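Local coordinates for DUF305 domain-containing protein (Deinococcus radiodurans R1, PDB 3BT5) that is of unknown function but folds as a bundle of long helices, consistent with its grouping among ferritin-like families, at residues A120-M125 / R136-I141; D29-M34 / S45-I50; M20-A25 / E74-E79; E89-G94 / M111-Q116. One frame throughout, in Å; residues are numbered along the deposited sequence.

Contact 1: A120-M125 / R136-I141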
loop_
_atom_site.group_PDB
_atom_site.type_symbol
_atom_site.label_atom_id
_atom_site.label_comp_id
_atom_site.label_asym_id
_atom_site.label_seq_id
_atom_site.Cartn_x
_atom_site.Cartn_y
_atom_site.Cartn_z
ATOM N N ALA A 120 9.837 -0.605 -4.186
ATOM C CA ALA A 120 11.191 -1.018 -3.828
ATOM C C ALA A 120 11.260 -2.463 -3.289
ATOM O O ALA A 120 12.269 -3.156 -3.446
ATOM C CB ALA A 120 11.774 -0.028 -2.833
ATOM N N MET A 121 10.189 -2.921 -2.639
ATOM C CA MET A 121 10.062 -4.307 -2.167
ATOM C C MET A 121 9.825 -5.260 -3.337
ATOM O O MET A 121 10.173 -6.445 -3.291
ATOM C CB MET A 121 8.881 -4.415 -1.181
ATOM C CG MET A 121 9.076 -3.596 0.104
ATOM S SD MET A 121 7.647 -3.338 1.176
ATOM C CE MET A 121 7.203 -5.014 1.660
ATOM N N THR A 122 9.203 -4.740 -4.382
ATOM C CA THR A 122 8.697 -5.596 -5.438
ATOM C C THR A 122 9.659 -5.801 -6.593
ATOM O O THR A 122 9.702 -6.888 -7.189
ATOM C CB THR A 122 7.348 -5.083 -5.901
ATOM O OG1 THR A 122 6.475 -5.036 -4.762
ATOM C CG2 THR A 122 6.769 -5.989 -6.937
ATOM N N LEU A 123 10.464 -4.792 -6.892
ATOM C CA LEU A 123 11.388 -4.901 -8.030
ATOM C C LEU A 123 12.262 -6.153 -8.008
ATOM O O LEU A 123 12.417 -6.797 -9.047
ATOM C CB LEU A 123 12.224 -3.625 -8.172
ATOM C CG LEU A 123 11.402 -2.432 -8.660
ATOM C CD1 LEU A 123 12.237 -1.151 -8.603
ATOM C CD2 LEU A 123 10.801 -2.651 -10.058
ATOM N N PRO A 124 12.839 -6.500 -6.840
ATOM C CA PRO A 124 13.655 -7.730 -6.797
ATOM C C PRO A 124 12.898 -9.020 -7.131
ATOM O O PRO A 124 13.525 -10.011 -7.542
ATOM C CB PRO A 124 14.163 -7.751 -5.346
ATOM C CG PRO A 124 14.151 -6.288 -4.932
ATOM C CD PRO A 124 12.862 -5.800 -5.541
ATOM N N MET A 125 11.575 -9.019 -6.967
ATOM C CA MET A 125 10.773 -10.202 -7.284
ATOM C C MET A 125 10.504 -10.341 -8.777
ATOM O O MET A 125 9.985 -11.368 -9.223
ATOM C CB MET A 125 9.460 -10.221 -6.486
ATOM C CG MET A 125 9.685 -10.074 -4.989
ATOM S SD MET A 125 10.560 -11.482 -4.276
ATOM C CE MET A 125 9.631 -12.761 -5.083
ATOM N N ARG A 136 3.758 -12.249 -12.027
ATOM C CA ARG A 136 2.605 -11.528 -12.567
ATOM C C ARG A 136 2.110 -10.513 -11.537
ATOM O O ARG A 136 1.916 -9.323 -11.845
ATOM C CB ARG A 136 1.497 -12.519 -12.944
ATOM C CG ARG A 136 0.308 -11.915 -13.678
ATOM C CD ARG A 136 -0.650 -12.996 -14.194
ATOM N NE ARG A 136 -1.204 -13.820 -13.117
ATOM C CZ ARG A 136 -0.951 -15.119 -12.946
ATOM N NH1 ARG A 136 -1.506 -15.777 -11.934
ATOM N NH2 ARG A 136 -0.148 -15.764 -13.786
ATOM N N LEU A 137 1.909 -10.986 -10.312
ATOM C CA LEU A 137 1.468 -10.118 -9.204
ATOM C C LEU A 137 2.441 -8.961 -9.000
ATOM O O LEU A 137 2.046 -7.789 -8.853
ATOM C CB LEU A 137 1.396 -10.930 -7.921
ATOM C CG LEU A 137 1.180 -10.112 -6.643
ATOM C CD1 LEU A 137 -0.231 -9.532 -6.643
ATOM C CD2 LEU A 137 1.431 -10.961 -5.378
ATOM N N ALA A 138 3.729 -9.284 -9.012
ATOM C CA ALA A 138 4.750 -8.255 -8.827
ATOM C C ALA A 138 4.655 -7.176 -9.906
ATOM O O ALA A 138 4.722 -5.966 -9.621
ATOM C CB ALA A 138 6.135 -8.878 -8.821
ATOM N N ARG A 139 4.541 -7.600 -11.158
ATOM C CA ARG A 139 4.399 -6.626 -12.232
ATOM C C ARG A 139 3.160 -5.748 -12.027
ATOM O O ARG A 139 3.224 -4.513 -12.186
ATOM C CB ARG A 139 4.385 -7.349 -13.583
ATOM C CG ARG A 139 5.696 -8.091 -13.834
ATOM C CD ARG A 139 5.854 -8.625 -15.252
ATOM N NE ARG A 139 7.174 -9.233 -15.422
ATOM C CZ ARG A 139 8.293 -8.550 -15.663
ATOM N NH1 ARG A 139 8.259 -7.228 -15.778
ATOM N NH2 ARG A 139 9.451 -9.187 -15.795
ATOM N N GLN A 140 2.036 -6.359 -11.662
ATOM C CA GLN A 140 0.798 -5.585 -11.415
ATOM C C GLN A 140 0.962 -4.566 -10.292
ATOM O O GLN A 140 0.497 -3.425 -10.391
ATOM C CB GLN A 140 -0.396 -6.498 -11.128
ATOM C CG GLN A 140 -0.833 -7.337 -12.330
ATOM C CD GLN A 140 -1.737 -8.502 -11.939
ATOM O OE1 GLN A 140 -2.195 -8.596 -10.797
ATOM N NE2 GLN A 140 -1.987 -9.401 -12.888
ATOM N N ILE A 141 1.599 -4.983 -9.209
ATOM C CA ILE A 141 1.852 -4.081 -8.093
ATOM C C ILE A 141 2.671 -2.877 -8.547
ATOM O O ILE A 141 2.300 -1.727 -8.261
ATOM C CB ILE A 141 2.556 -4.809 -6.927
ATOM C CG1 ILE A 141 1.597 -5.800 -6.261
ATOM C CG2 ILE A 141 3.136 -3.796 -5.921
ATOM C CD1 ILE A 141 2.276 -6.761 -5.289
#
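Thr122 OG1 is the polar atom about which this contact turns: it is hydrogen-bonded to Ala118 O, one turn back in its own helix, while from across the interface the methyl Ile141 CG2 rests against it at 3.7 Å. The hydroxyl therefore satisfies its polarity within its own helix and presents only van der Waals surface to the other. The same torsion (chi1 -57°) that sets OG1 beside the backbone N turns CG2 anti to it, and this methyl makes the closest approach of the pair. Thr122 CG2 lies 3.4 Å from Ala138 O and 3.5 Å from Ala138 CB, so that it packs against both the methyl and the backbone carbonyl of Ala138, whose small side chain permits the close approach. The two backbones come correspondingly near, with Thr122 CA and Ala138 CA 5.8 Å apart. Against Ile141 the threonine side chain lies obliquely. Met125 adds a looser touch, its CB standing 4.3 Å from Ala138 CB before the rest of the chain bends away toward Phe16 and Val134. The backbone turn after Thr122 is closed by Met125 N to Thr122 O at 2.8 Å, consistent with Met125 coming round to this side. No hydrogen bond crosses the interface, and the four touching residues are all buried. The contact joins helix 100-122 to helix 132-158 near the connection, partly unmodelled, between these consecutive antiparallel helices; Phe16 and Met20 of helix 11-37 cover Thr122, while Ile141 packs on Gln57 of helix 41-68.

Contact 2: D29-M34 / S45-I50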
loop_
_atom_site.group_PDB
_atom_site.type_symbol
_atom_site.label_atom_id
_atom_site.label_comp_id
_atom_site.label_asym_id
_atom_site.label_seq_id
_atom_site.Cartn_x
_atom_site.Cartn_y
_atom_site.Cartn_z
ATOM N N ASP A 29 -6.060 2.005 5.920
ATOM C CA ASP A 29 -6.024 2.797 7.158
ATOM C C ASP A 29 -5.747 4.271 6.831
ATOM O O ASP A 29 -6.197 5.162 7.542
ATOM C CB ASP A 29 -4.889 2.328 8.092
ATOM C CG ASP A 29 -5.117 0.954 8.685
ATOM O OD1 ASP A 29 -6.275 0.533 8.778
ATOM O OD2 ASP A 29 -4.111 0.303 9.065
ATOM N N LEU A 30 -4.954 4.514 5.796
ATOM C CA LEU A 30 -4.651 5.879 5.398
ATOM C C LEU A 30 -5.849 6.512 4.678
ATOM O O LEU A 30 -6.122 7.706 4.823
ATOM C CB LEU A 30 -3.409 5.910 4.504
ATOM C CG LEU A 30 -2.093 5.475 5.142
ATOM C CD1 LEU A 30 -1.019 5.365 4.059
ATOM C CD2 LEU A 30 -1.677 6.469 6.210
ATOM N N ALA A 31 -6.554 5.725 3.868
ATOM C CA ALA A 31 -7.674 6.287 3.099
ATOM C C ALA A 31 -8.900 6.605 3.962
ATOM O O ALA A 31 -9.657 7.546 3.674
ATOM C CB ALA A 31 -8.053 5.326 1.979
ATOM N N ALA A 32 -9.130 5.797 4.992
ATOM C CA ALA A 32 -10.345 5.930 5.799
ATOM C C ALA A 32 -10.578 7.360 6.342
ATOM O O ALA A 32 -11.676 7.916 6.169
ATOM C CB ALA A 32 -10.364 4.897 6.928
ATOM N N PRO A 33 -9.568 7.968 6.994
ATOM C CA PRO A 33 -9.807 9.339 7.478
ATOM C C PRO A 33 -10.087 10.373 6.381
ATOM O O PRO A 33 -10.753 11.379 6.641
ATOM C CB PRO A 33 -8.526 9.674 8.266
ATOM C CG PRO A 33 -7.548 8.625 7.922
ATOM C CD PRO A 33 -8.254 7.434 7.412
ATOM N N MET A 34 -9.619 10.143 5.158
ATOM C CA MET A 34 -9.968 11.070 4.062
ATOM C C MET A 34 -11.436 10.975 3.703
ATOM O O MET A 34 -12.093 11.990 3.436
ATOM C CB MET A 34 -9.126 10.815 2.811
ATOM C CG MET A 34 -7.657 11.137 3.000
ATOM S SD MET A 34 -7.349 12.891 3.447
ATOM C CE MET A 34 -7.162 12.769 5.247
ATOM N N SER A 45 -12.147 11.143 -4.099
ATOM C CA SER A 45 -12.179 10.279 -5.283
ATOM C C SER A 45 -10.906 9.445 -5.343
ATOM O O SER A 45 -10.920 8.234 -5.573
ATOM C CB SER A 45 -12.276 11.128 -6.555
ATOM O OG SER A 45 -13.561 11.719 -6.680
ATOM N N LEU A 46 -9.789 10.116 -5.134
ATOM C CA LEU A 46 -8.512 9.460 -5.171
ATOM C C LEU A 46 -8.390 8.413 -4.043
ATOM O O LEU A 46 -7.915 7.286 -4.272
ATOM C CB LEU A 46 -7.425 10.528 -5.103
ATOM C CG LEU A 46 -5.987 10.026 -5.132
ATOM C CD1 LEU A 46 -5.673 9.151 -6.360
ATOM C CD2 LEU A 46 -5.044 11.215 -5.024
ATOM N N ALA A 47 -8.806 8.762 -2.824
ATOM C CA ALA A 47 -8.755 7.821 -1.709
ATOM C C ALA A 47 -9.582 6.554 -1.994
ATOM O O ALA A 47 -9.132 5.421 -1.748
ATOM C CB ALA A 47 -9.182 8.505 -0.395
ATOM N N LEU A 48 -10.776 6.743 -2.554
ATOM C CA LEU A 48 -11.629 5.613 -2.912
ATOM C C LEU A 48 -10.964 4.694 -3.940
ATOM O O LEU A 48 -10.982 3.451 -3.818
ATOM C CB LEU A 48 -12.950 6.154 -3.502
ATOM C CG LEU A 48 -13.939 6.748 -2.507
ATOM C CD1 LEU A 48 -14.941 7.703 -3.177
ATOM C CD2 LEU A 48 -14.660 5.621 -1.793
ATOM N N ASP A 49 -10.381 5.309 -4.958
ATOM C CA ASP A 49 -9.751 4.562 -6.035
ATOM C C ASP A 49 -8.574 3.755 -5.501
ATOM O O ASP A 49 -8.366 2.607 -5.891
ATOM C CB ASP A 49 -9.276 5.506 -7.129
ATOM C CG ASP A 49 -10.420 6.077 -7.940
ATOM O OD1 ASP A 49 -11.560 5.591 -7.800
ATOM O OD2 ASP A 49 -10.168 7.014 -8.712
ATOM N N ILE A 50 -7.799 4.354 -4.592
ATOM C CA ILE A 50 -6.657 3.615 -4.058
ATOM C C ILE A 50 -7.130 2.464 -3.179
ATOM O O ILE A 50 -6.558 1.366 -3.199
ATOM C CB ILE A 50 -5.706 4.575 -3.285
ATOM C CG1 ILE A 50 -5.073 5.587 -4.256
ATOM C CG2 ILE A 50 -4.657 3.773 -2.502
ATOM C CD1 ILE A 50 -4.399 6.789 -3.547
#
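Ala31 and Ala47 face one another with their methyl groups, CB to CB 4.1 Å, each side chain pointing from its helix toward the other. Nothing longer stands between the two backbones here, and Ala31 CA and Ala47 CA are only 5.2 Å apart. The Ala31 methyl also lies 3.9 Å from Ala47 O, touching the backbone as well as the side chain. Ala47 CB has a second neighbour in Met34 CB, at 4.0 Å, and its single carbon thus meets two side chains set one turn apart along the opposing helix. The segments run antiparallel: helix 11-37 and helix 41-68 form a helical hairpin, half of the four-long-helix bundle expected of a ferritin-like fold, and small residues at this point let the two arms lie close. Met34 takes part through CB alone. Its first torsion (chi1 -67°) places CG beside the backbone N, and further bends carry the sulfur and terminal methyl off toward Glu104 and Phe107 of helix 100-122. Between Ala31 and Met34 the helix is kinked at Pro33, whose ring nitrogen has no hydrogen to give; there the backbone bond from Met34 N to Ala31 O is weak. On the flanks, Leu30 turns to Met111, and Ile50 packs on Glu148 and Met152 of helix 132-158.

Contact 3: M20-A25 / E74-E79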
loop_
_atom_site.group_PDB
_atom_site.type_symbol
_atom_site.label_atom_id
_atom_site.label_comp_id
_atom_site.label_asym_id
_atom_site.label_seq_id
_atom_site.Cartn_x
_atom_site.Cartn_y
_atom_site.Cartn_z
ATOM N N MET A 20 3.671 -7.974 1.705
ATOM C CA MET A 20 2.924 -7.053 0.848
ATOM C C MET A 20 1.454 -7.001 1.244
ATOM O O MET A 20 0.805 -5.969 1.103
ATOM C CB MET A 20 3.070 -7.441 -0.619
ATOM C CG MET A 20 2.576 -6.398 -1.560
ATOM S SD MET A 20 3.419 -4.790 -1.439
ATOM C CE MET A 20 5.066 -5.275 -1.968
ATOM N N LEU A 21 0.921 -8.108 1.766
ATOM C CA LEU A 21 -0.485 -8.106 2.163
ATOM C C LEU A 21 -0.662 -7.111 3.315
ATOM O O LEU A 21 -1.618 -6.322 3.328
ATOM C CB LEU A 21 -0.920 -9.523 2.537
ATOM C CG LEU A 21 -2.364 -9.689 3.018
ATOM C CD1 LEU A 21 -3.355 -9.195 1.996
ATOM C CD2 LEU A 21 -2.604 -11.175 3.318
ATOM N N GLN A 22 0.251 -7.130 4.277
ATOM C CA GLN A 22 0.160 -6.185 5.386
ATOM C C GLN A 22 0.438 -4.751 4.917
ATOM O O GLN A 22 -0.164 -3.770 5.399
ATOM C CB GLN A 22 1.189 -6.564 6.455
ATOM C CG GLN A 22 0.842 -7.806 7.234
ATOM C CD GLN A 22 1.831 -8.026 8.365
ATOM O OE1 GLN A 22 2.150 -7.102 9.126
ATOM N NE2 GLN A 22 2.354 -9.222 8.455
ATOM N N HIS A 23 1.370 -4.609 3.994
ATOM C CA HIS A 23 1.710 -3.281 3.456
ATOM C C HIS A 23 0.477 -2.678 2.758
ATOM O O HIS A 23 0.083 -1.525 3.019
ATOM C CB HIS A 23 2.853 -3.469 2.471
ATOM C CG HIS A 23 3.648 -2.228 2.196
ATOM N ND1 HIS A 23 3.277 -1.257 1.283
ATOM C CD2 HIS A 23 4.827 -1.818 2.722
ATOM C CE1 HIS A 23 4.181 -0.297 1.274
ATOM N NE2 HIS A 23 5.136 -0.617 2.136
ATOM N N HIS A 24 -0.178 -3.462 1.895
ATOM C CA HIS A 24 -1.380 -2.984 1.236
ATOM C C HIS A 24 -2.467 -2.650 2.245
ATOM O O HIS A 24 -3.228 -1.674 2.049
ATOM C CB HIS A 24 -1.909 -4.058 0.292
ATOM C CG HIS A 24 -1.353 -3.995 -1.100
ATOM N ND1 HIS A 24 -0.022 -3.759 -1.387
ATOM C CD2 HIS A 24 -1.975 -4.170 -2.293
ATOM C CE1 HIS A 24 0.143 -3.774 -2.702
ATOM N NE2 HIS A 24 -1.023 -4.030 -3.272
ATOM N N ALA A 25 -2.610 -3.462 3.288
ATOM C CA ALA A 25 -3.675 -3.210 4.247
ATOM C C ALA A 25 -3.579 -1.807 4.825
ATOM O O ALA A 25 -4.608 -1.172 5.129
ATOM C CB ALA A 25 -3.666 -4.229 5.361
ATOM N N GLU A 74 3.725 -12.947 10.519
ATOM C CA GLU A 74 3.830 -12.279 11.811
ATOM C C GLU A 74 3.788 -10.773 11.541
ATOM O O GLU A 74 4.222 -10.319 10.480
ATOM C CB GLU A 74 5.161 -12.644 12.460
ATOM C CG GLU A 74 5.689 -14.017 12.016
ATOM C CD GLU A 74 6.434 -13.959 10.686
ATOM O OE1 GLU A 74 6.022 -14.654 9.732
ATOM O OE2 GLU A 74 7.432 -13.212 10.595
ATOM N N PRO A 75 3.258 -9.984 12.489
ATOM C CA PRO A 75 3.247 -8.540 12.257
ATOM C C PRO A 75 4.652 -7.972 11.962
ATOM O O PRO A 75 5.671 -8.437 12.504
ATOM C CB PRO A 75 2.688 -7.976 13.572
ATOM C CG PRO A 75 1.917 -9.114 14.180
ATOM C CD PRO A 75 2.645 -10.358 13.778
ATOM N N ILE A 76 4.708 -6.987 11.074
ATOM C CA ILE A 76 5.956 -6.242 10.828
ATOM C C ILE A 76 6.266 -5.330 12.037
ATOM O O ILE A 76 5.339 -4.740 12.603
ATOM C CB ILE A 76 5.810 -5.432 9.552
ATOM C CG1 ILE A 76 5.535 -6.392 8.365
ATOM C CG2 ILE A 76 7.059 -4.565 9.345
ATOM C CD1 ILE A 76 4.971 -5.673 7.147
ATOM N N SER A 77 7.544 -5.262 12.454
ATOM C CA SER A 77 7.991 -4.341 13.532
ATOM C C SER A 77 7.929 -2.887 13.126
ATOM O O SER A 77 8.073 -2.584 11.947
ATOM C CB SER A 77 9.451 -4.605 13.891
ATOM O OG SER A 77 10.379 -4.115 12.919
ATOM N N PRO A 78 7.726 -1.974 14.100
ATOM C CA PRO A 78 7.688 -0.548 13.724
ATOM C C PRO A 78 8.887 -0.062 12.900
ATOM O O PRO A 78 8.690 0.644 11.908
ATOM C CB PRO A 78 7.585 0.175 15.085
ATOM C CG PRO A 78 6.817 -0.806 15.924
ATOM C CD PRO A 78 7.435 -2.161 15.533
ATOM N N GLU A 79 10.119 -0.437 13.284
ATOM C CA GLU A 79 11.274 0.054 12.534
ATOM C C GLU A 79 11.275 -0.487 11.104
ATOM O O GLU A 79 11.572 0.220 10.128
ATOM C CB GLU A 79 12.573 -0.385 13.203
ATOM C CG GLU A 79 13.842 0.110 12.505
ATOM C CD GLU A 79 15.120 -0.631 12.930
ATOM O OE1 GLU A 79 15.028 -1.743 13.506
ATOM O OE2 GLU A 79 16.226 -0.099 12.670
#
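Gln22, on a regular helical turn, faces an extended, polyproline-II-like loop from Glu74 to Ile76, with Gln22 CA 7.9 Å from Pro75 CA. Its side chain stretches across this distance, extended beyond CG, and its amide grips the run on both sides of Pro75. Gln22 NE2 donates to Glu74 O at 3.0 Å, nearly straight at 164°; the acceptor lies in the plane of the glutamine amide, whereas the donor stands well above the carbonyl plane of Glu74. In return, Ile76 N donates to Gln22 OE1 at 3.2 Å, in the carbonyl plane and on a lone pair. Ile76 lies alongside the glutamine, Ile76 CG1 3.5 Å from Gln22 OE1 and Ile76 CD1 3.9 Å from Gln22 CB, the two side chains running in opposite senses. A leucine here would probably leave Glu74 O and Ile76 N without these mates and let the run before helix 78-83 move more freely. Just beyond, Ser77 caps that helix through His80 N. With one donor and one acceptor both engaged, the neutral amide has its flip state fixed, and it ties a connecting loop to helix 11-37 without using charge.

Contact 4: E89-G94 / M111-Q116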
loop_
_atom_site.group_PDB
_atom_site.type_symbol
_atom_site.label_atom_id
_atom_site.label_comp_id
_atom_site.label_asym_id
_atom_site.label_seq_id
_atom_site.Cartn_x
_atom_site.Cartn_y
_atom_site.Cartn_z
ATOM N N GLU A 89 2.484 4.744 13.559
ATOM C CA GLU A 89 1.303 4.906 14.362
ATOM C C GLU A 89 0.876 6.386 14.497
ATOM O O GLU A 89 -0.297 6.751 14.291
ATOM C CB GLU A 89 1.605 4.256 15.727
ATOM C CG GLU A 89 0.505 4.253 16.730
ATOM C CD GLU A 89 0.822 3.302 17.896
ATOM O OE1 GLU A 89 0.276 2.182 17.935
ATOM O OE2 GLU A 89 1.664 3.659 18.733
ATOM N N ALA A 90 1.831 7.238 14.858
ATOM C CA ALA A 90 1.575 8.668 14.975
ATOM C C ALA A 90 1.155 9.284 13.643
ATOM O O ALA A 90 0.213 10.114 13.596
ATOM C CB ALA A 90 2.783 9.383 15.517
ATOM N N GLU A 91 1.838 8.903 12.563
ATOM C CA GLU A 91 1.527 9.503 11.265
ATOM C C GLU A 91 0.114 9.161 10.836
ATOM O O GLU A 91 -0.606 10.003 10.277
ATOM C CB GLU A 91 2.554 9.047 10.222
ATOM C CG GLU A 91 3.897 9.750 10.392
ATOM C CD GLU A 91 4.982 9.193 9.504
ATOM O OE1 GLU A 91 4.962 7.982 9.202
ATOM O OE2 GLU A 91 5.891 9.965 9.129
ATOM N N VAL A 92 -0.288 7.906 11.037
ATOM C CA VAL A 92 -1.660 7.540 10.682
ATOM C C VAL A 92 -2.642 8.352 11.534
ATOM O O VAL A 92 -3.636 8.892 11.022
ATOM C CB VAL A 92 -1.915 6.026 10.899
ATOM C CG1 VAL A 92 -3.402 5.707 10.705
ATOM C CG2 VAL A 92 -1.027 5.215 9.926
ATOM N N ALA A 93 -2.372 8.467 12.849
ATOM C CA ALA A 93 -3.258 9.255 13.716
ATOM C C ALA A 93 -3.373 10.728 13.273
ATOM O O ALA A 93 -4.432 11.356 13.449
ATOM C CB ALA A 93 -2.787 9.159 15.149
ATOM N N GLY A 94 -2.304 11.287 12.706
ATOM C CA GLY A 94 -2.311 12.681 12.259
ATOM C C GLY A 94 -3.402 12.927 11.248
ATOM O O GLY A 94 -3.950 14.018 11.176
ATOM N N MET A 111 0.997 8.413 1.514
ATOM C CA MET A 111 0.674 7.362 0.554
ATOM C C MET A 111 1.724 7.280 -0.549
ATOM O O MET A 111 2.033 6.189 -1.018
ATOM C CB MET A 111 -0.721 7.571 -0.038
ATOM C CG MET A 111 -1.212 6.368 -0.854
ATOM S SD MET A 111 -1.732 4.939 0.163
ATOM C CE MET A 111 -3.296 5.567 0.776
ATOM N N ILE A 112 2.287 8.415 -0.959
ATOM C CA ILE A 112 3.392 8.355 -1.910
ATOM C C ILE A 112 4.576 7.570 -1.351
ATOM O O ILE A 112 5.117 6.701 -2.032
ATOM C CB ILE A 112 3.844 9.774 -2.366
ATOM C CG1 ILE A 112 2.770 10.416 -3.256
ATOM C CG2 ILE A 112 5.224 9.715 -3.061
ATOM C CD1 ILE A 112 2.943 11.951 -3.375
ATOM N N ARG A 113 4.976 7.855 -0.113
ATOM C CA ARG A 113 6.128 7.162 0.449
ATOM C C ARG A 113 5.823 5.673 0.603
ATOM O O ARG A 113 6.679 4.808 0.344
ATOM C CB ARG A 113 6.523 7.805 1.790
ATOM C CG ARG A 113 7.868 7.318 2.352
ATOM C CD ARG A 113 8.115 7.881 3.749
ATOM N NE ARG A 113 7.098 7.417 4.683
ATOM C CZ ARG A 113 6.787 7.985 5.846
ATOM N NH1 ARG A 113 7.357 9.112 6.260
ATOM N NH2 ARG A 113 5.878 7.439 6.584
ATOM N N HIS A 114 4.601 5.381 1.015
ATOM C CA HIS A 114 4.114 4.024 1.132
ATOM C C HIS A 114 4.248 3.280 -0.202
ATOM O O HIS A 114 4.807 2.166 -0.272
ATOM C CB HIS A 114 2.669 4.108 1.611
ATOM C CG HIS A 114 1.895 2.846 1.532
ATOM N ND1 HIS A 114 1.351 2.385 0.356
ATOM C CD2 HIS A 114 1.547 1.951 2.496
ATOM C CE1 HIS A 114 0.702 1.258 0.590
ATOM N NE2 HIS A 114 0.803 0.976 1.884
ATOM N N HIS A 115 3.780 3.900 -1.281
ATOM C CA HIS A 115 3.846 3.259 -2.582
ATOM C C HIS A 115 5.292 3.127 -3.084
ATOM O O HIS A 115 5.633 2.145 -3.732
ATOM C CB HIS A 115 3.042 4.095 -3.590
ATOM C CG HIS A 115 1.560 3.843 -3.560
ATOM N ND1 HIS A 115 0.890 3.402 -2.428
ATOM C CD2 HIS A 115 0.627 3.944 -4.539
ATOM C CE1 HIS A 115 -0.392 3.229 -2.726
ATOM N NE2 HIS A 115 -0.582 3.570 -4.001
ATOM N N GLN A 116 6.137 4.107 -2.796
ATOM C CA GLN A 116 7.554 3.990 -3.142
ATOM C C GLN A 116 8.166 2.789 -2.438
ATOM O O GLN A 116 8.978 2.086 -3.025
ATOM C CB GLN A 116 8.316 5.285 -2.817
ATOM C CG GLN A 116 7.867 6.439 -3.707
ATOM C CD GLN A 116 8.381 7.784 -3.251
ATOM O OE1 GLN A 116 8.584 8.003 -2.063
ATOM N NE2 GLN A 116 8.542 8.715 -4.195
#
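Glu91 reaches from helix 89-97 to Arg113 on helix 100-122. From CB, whose bond to CA points toward the partner helix, the chain leaves with CG beside the backbone N (chi1 -75°) and runs on extended; CB and CG serve as a spacer. CD lies in the guanidinium plane at its edge, 3.5 Å from Arg113 NH2. OE1 makes the strong contact, accepting from Arg113 NH2 at 2.8 Å on its syn side, 34° out of the carboxylate plane. It also takes a hydrogen bond from Ser88 N. OE2 accepts only weakly, from Arg113 NH1 at 3.3 Å. The two flat groups are thus paired by two bonds of unequal strength, their planes 29° apart. Replacing Glu91 by a leucine would probably leave Arg113 without its charge mate and Ser88 N without this acceptor. Arg113 comes from a helix whose buried face carries His114 and His115, their ND1 atoms 3.0 Å apart in a hydrogen bond. Arg113 is modelled in two conformers, and this account holds for one of them. In it, a charge-assisted pair at the surface, one bond short and one weak, links a short outer helix to the bundle.

In the fold
Along the chain, contact 2 opens and closes inside the loop closed by contact 3; contact 4 and then contact 1 follow. Contacts 1 and 2 each join consecutive long helices and sit on opposite sides of the chain's centre, their own centres about 22 Å apart. Contacts 3 and 4, with centres about 13 Å apart, attach the segment holding helices 78-83 and 89-97 to the bundle, and meet through a probable hydrogen bond between His23 O and His114 NE2. Helix 11-37 serves contacts 2 and 3, helix 100-122 contacts 1 and 4. Apolar packing thus closes the two hairpins, while polar side chains fasten the connecting elements outside them.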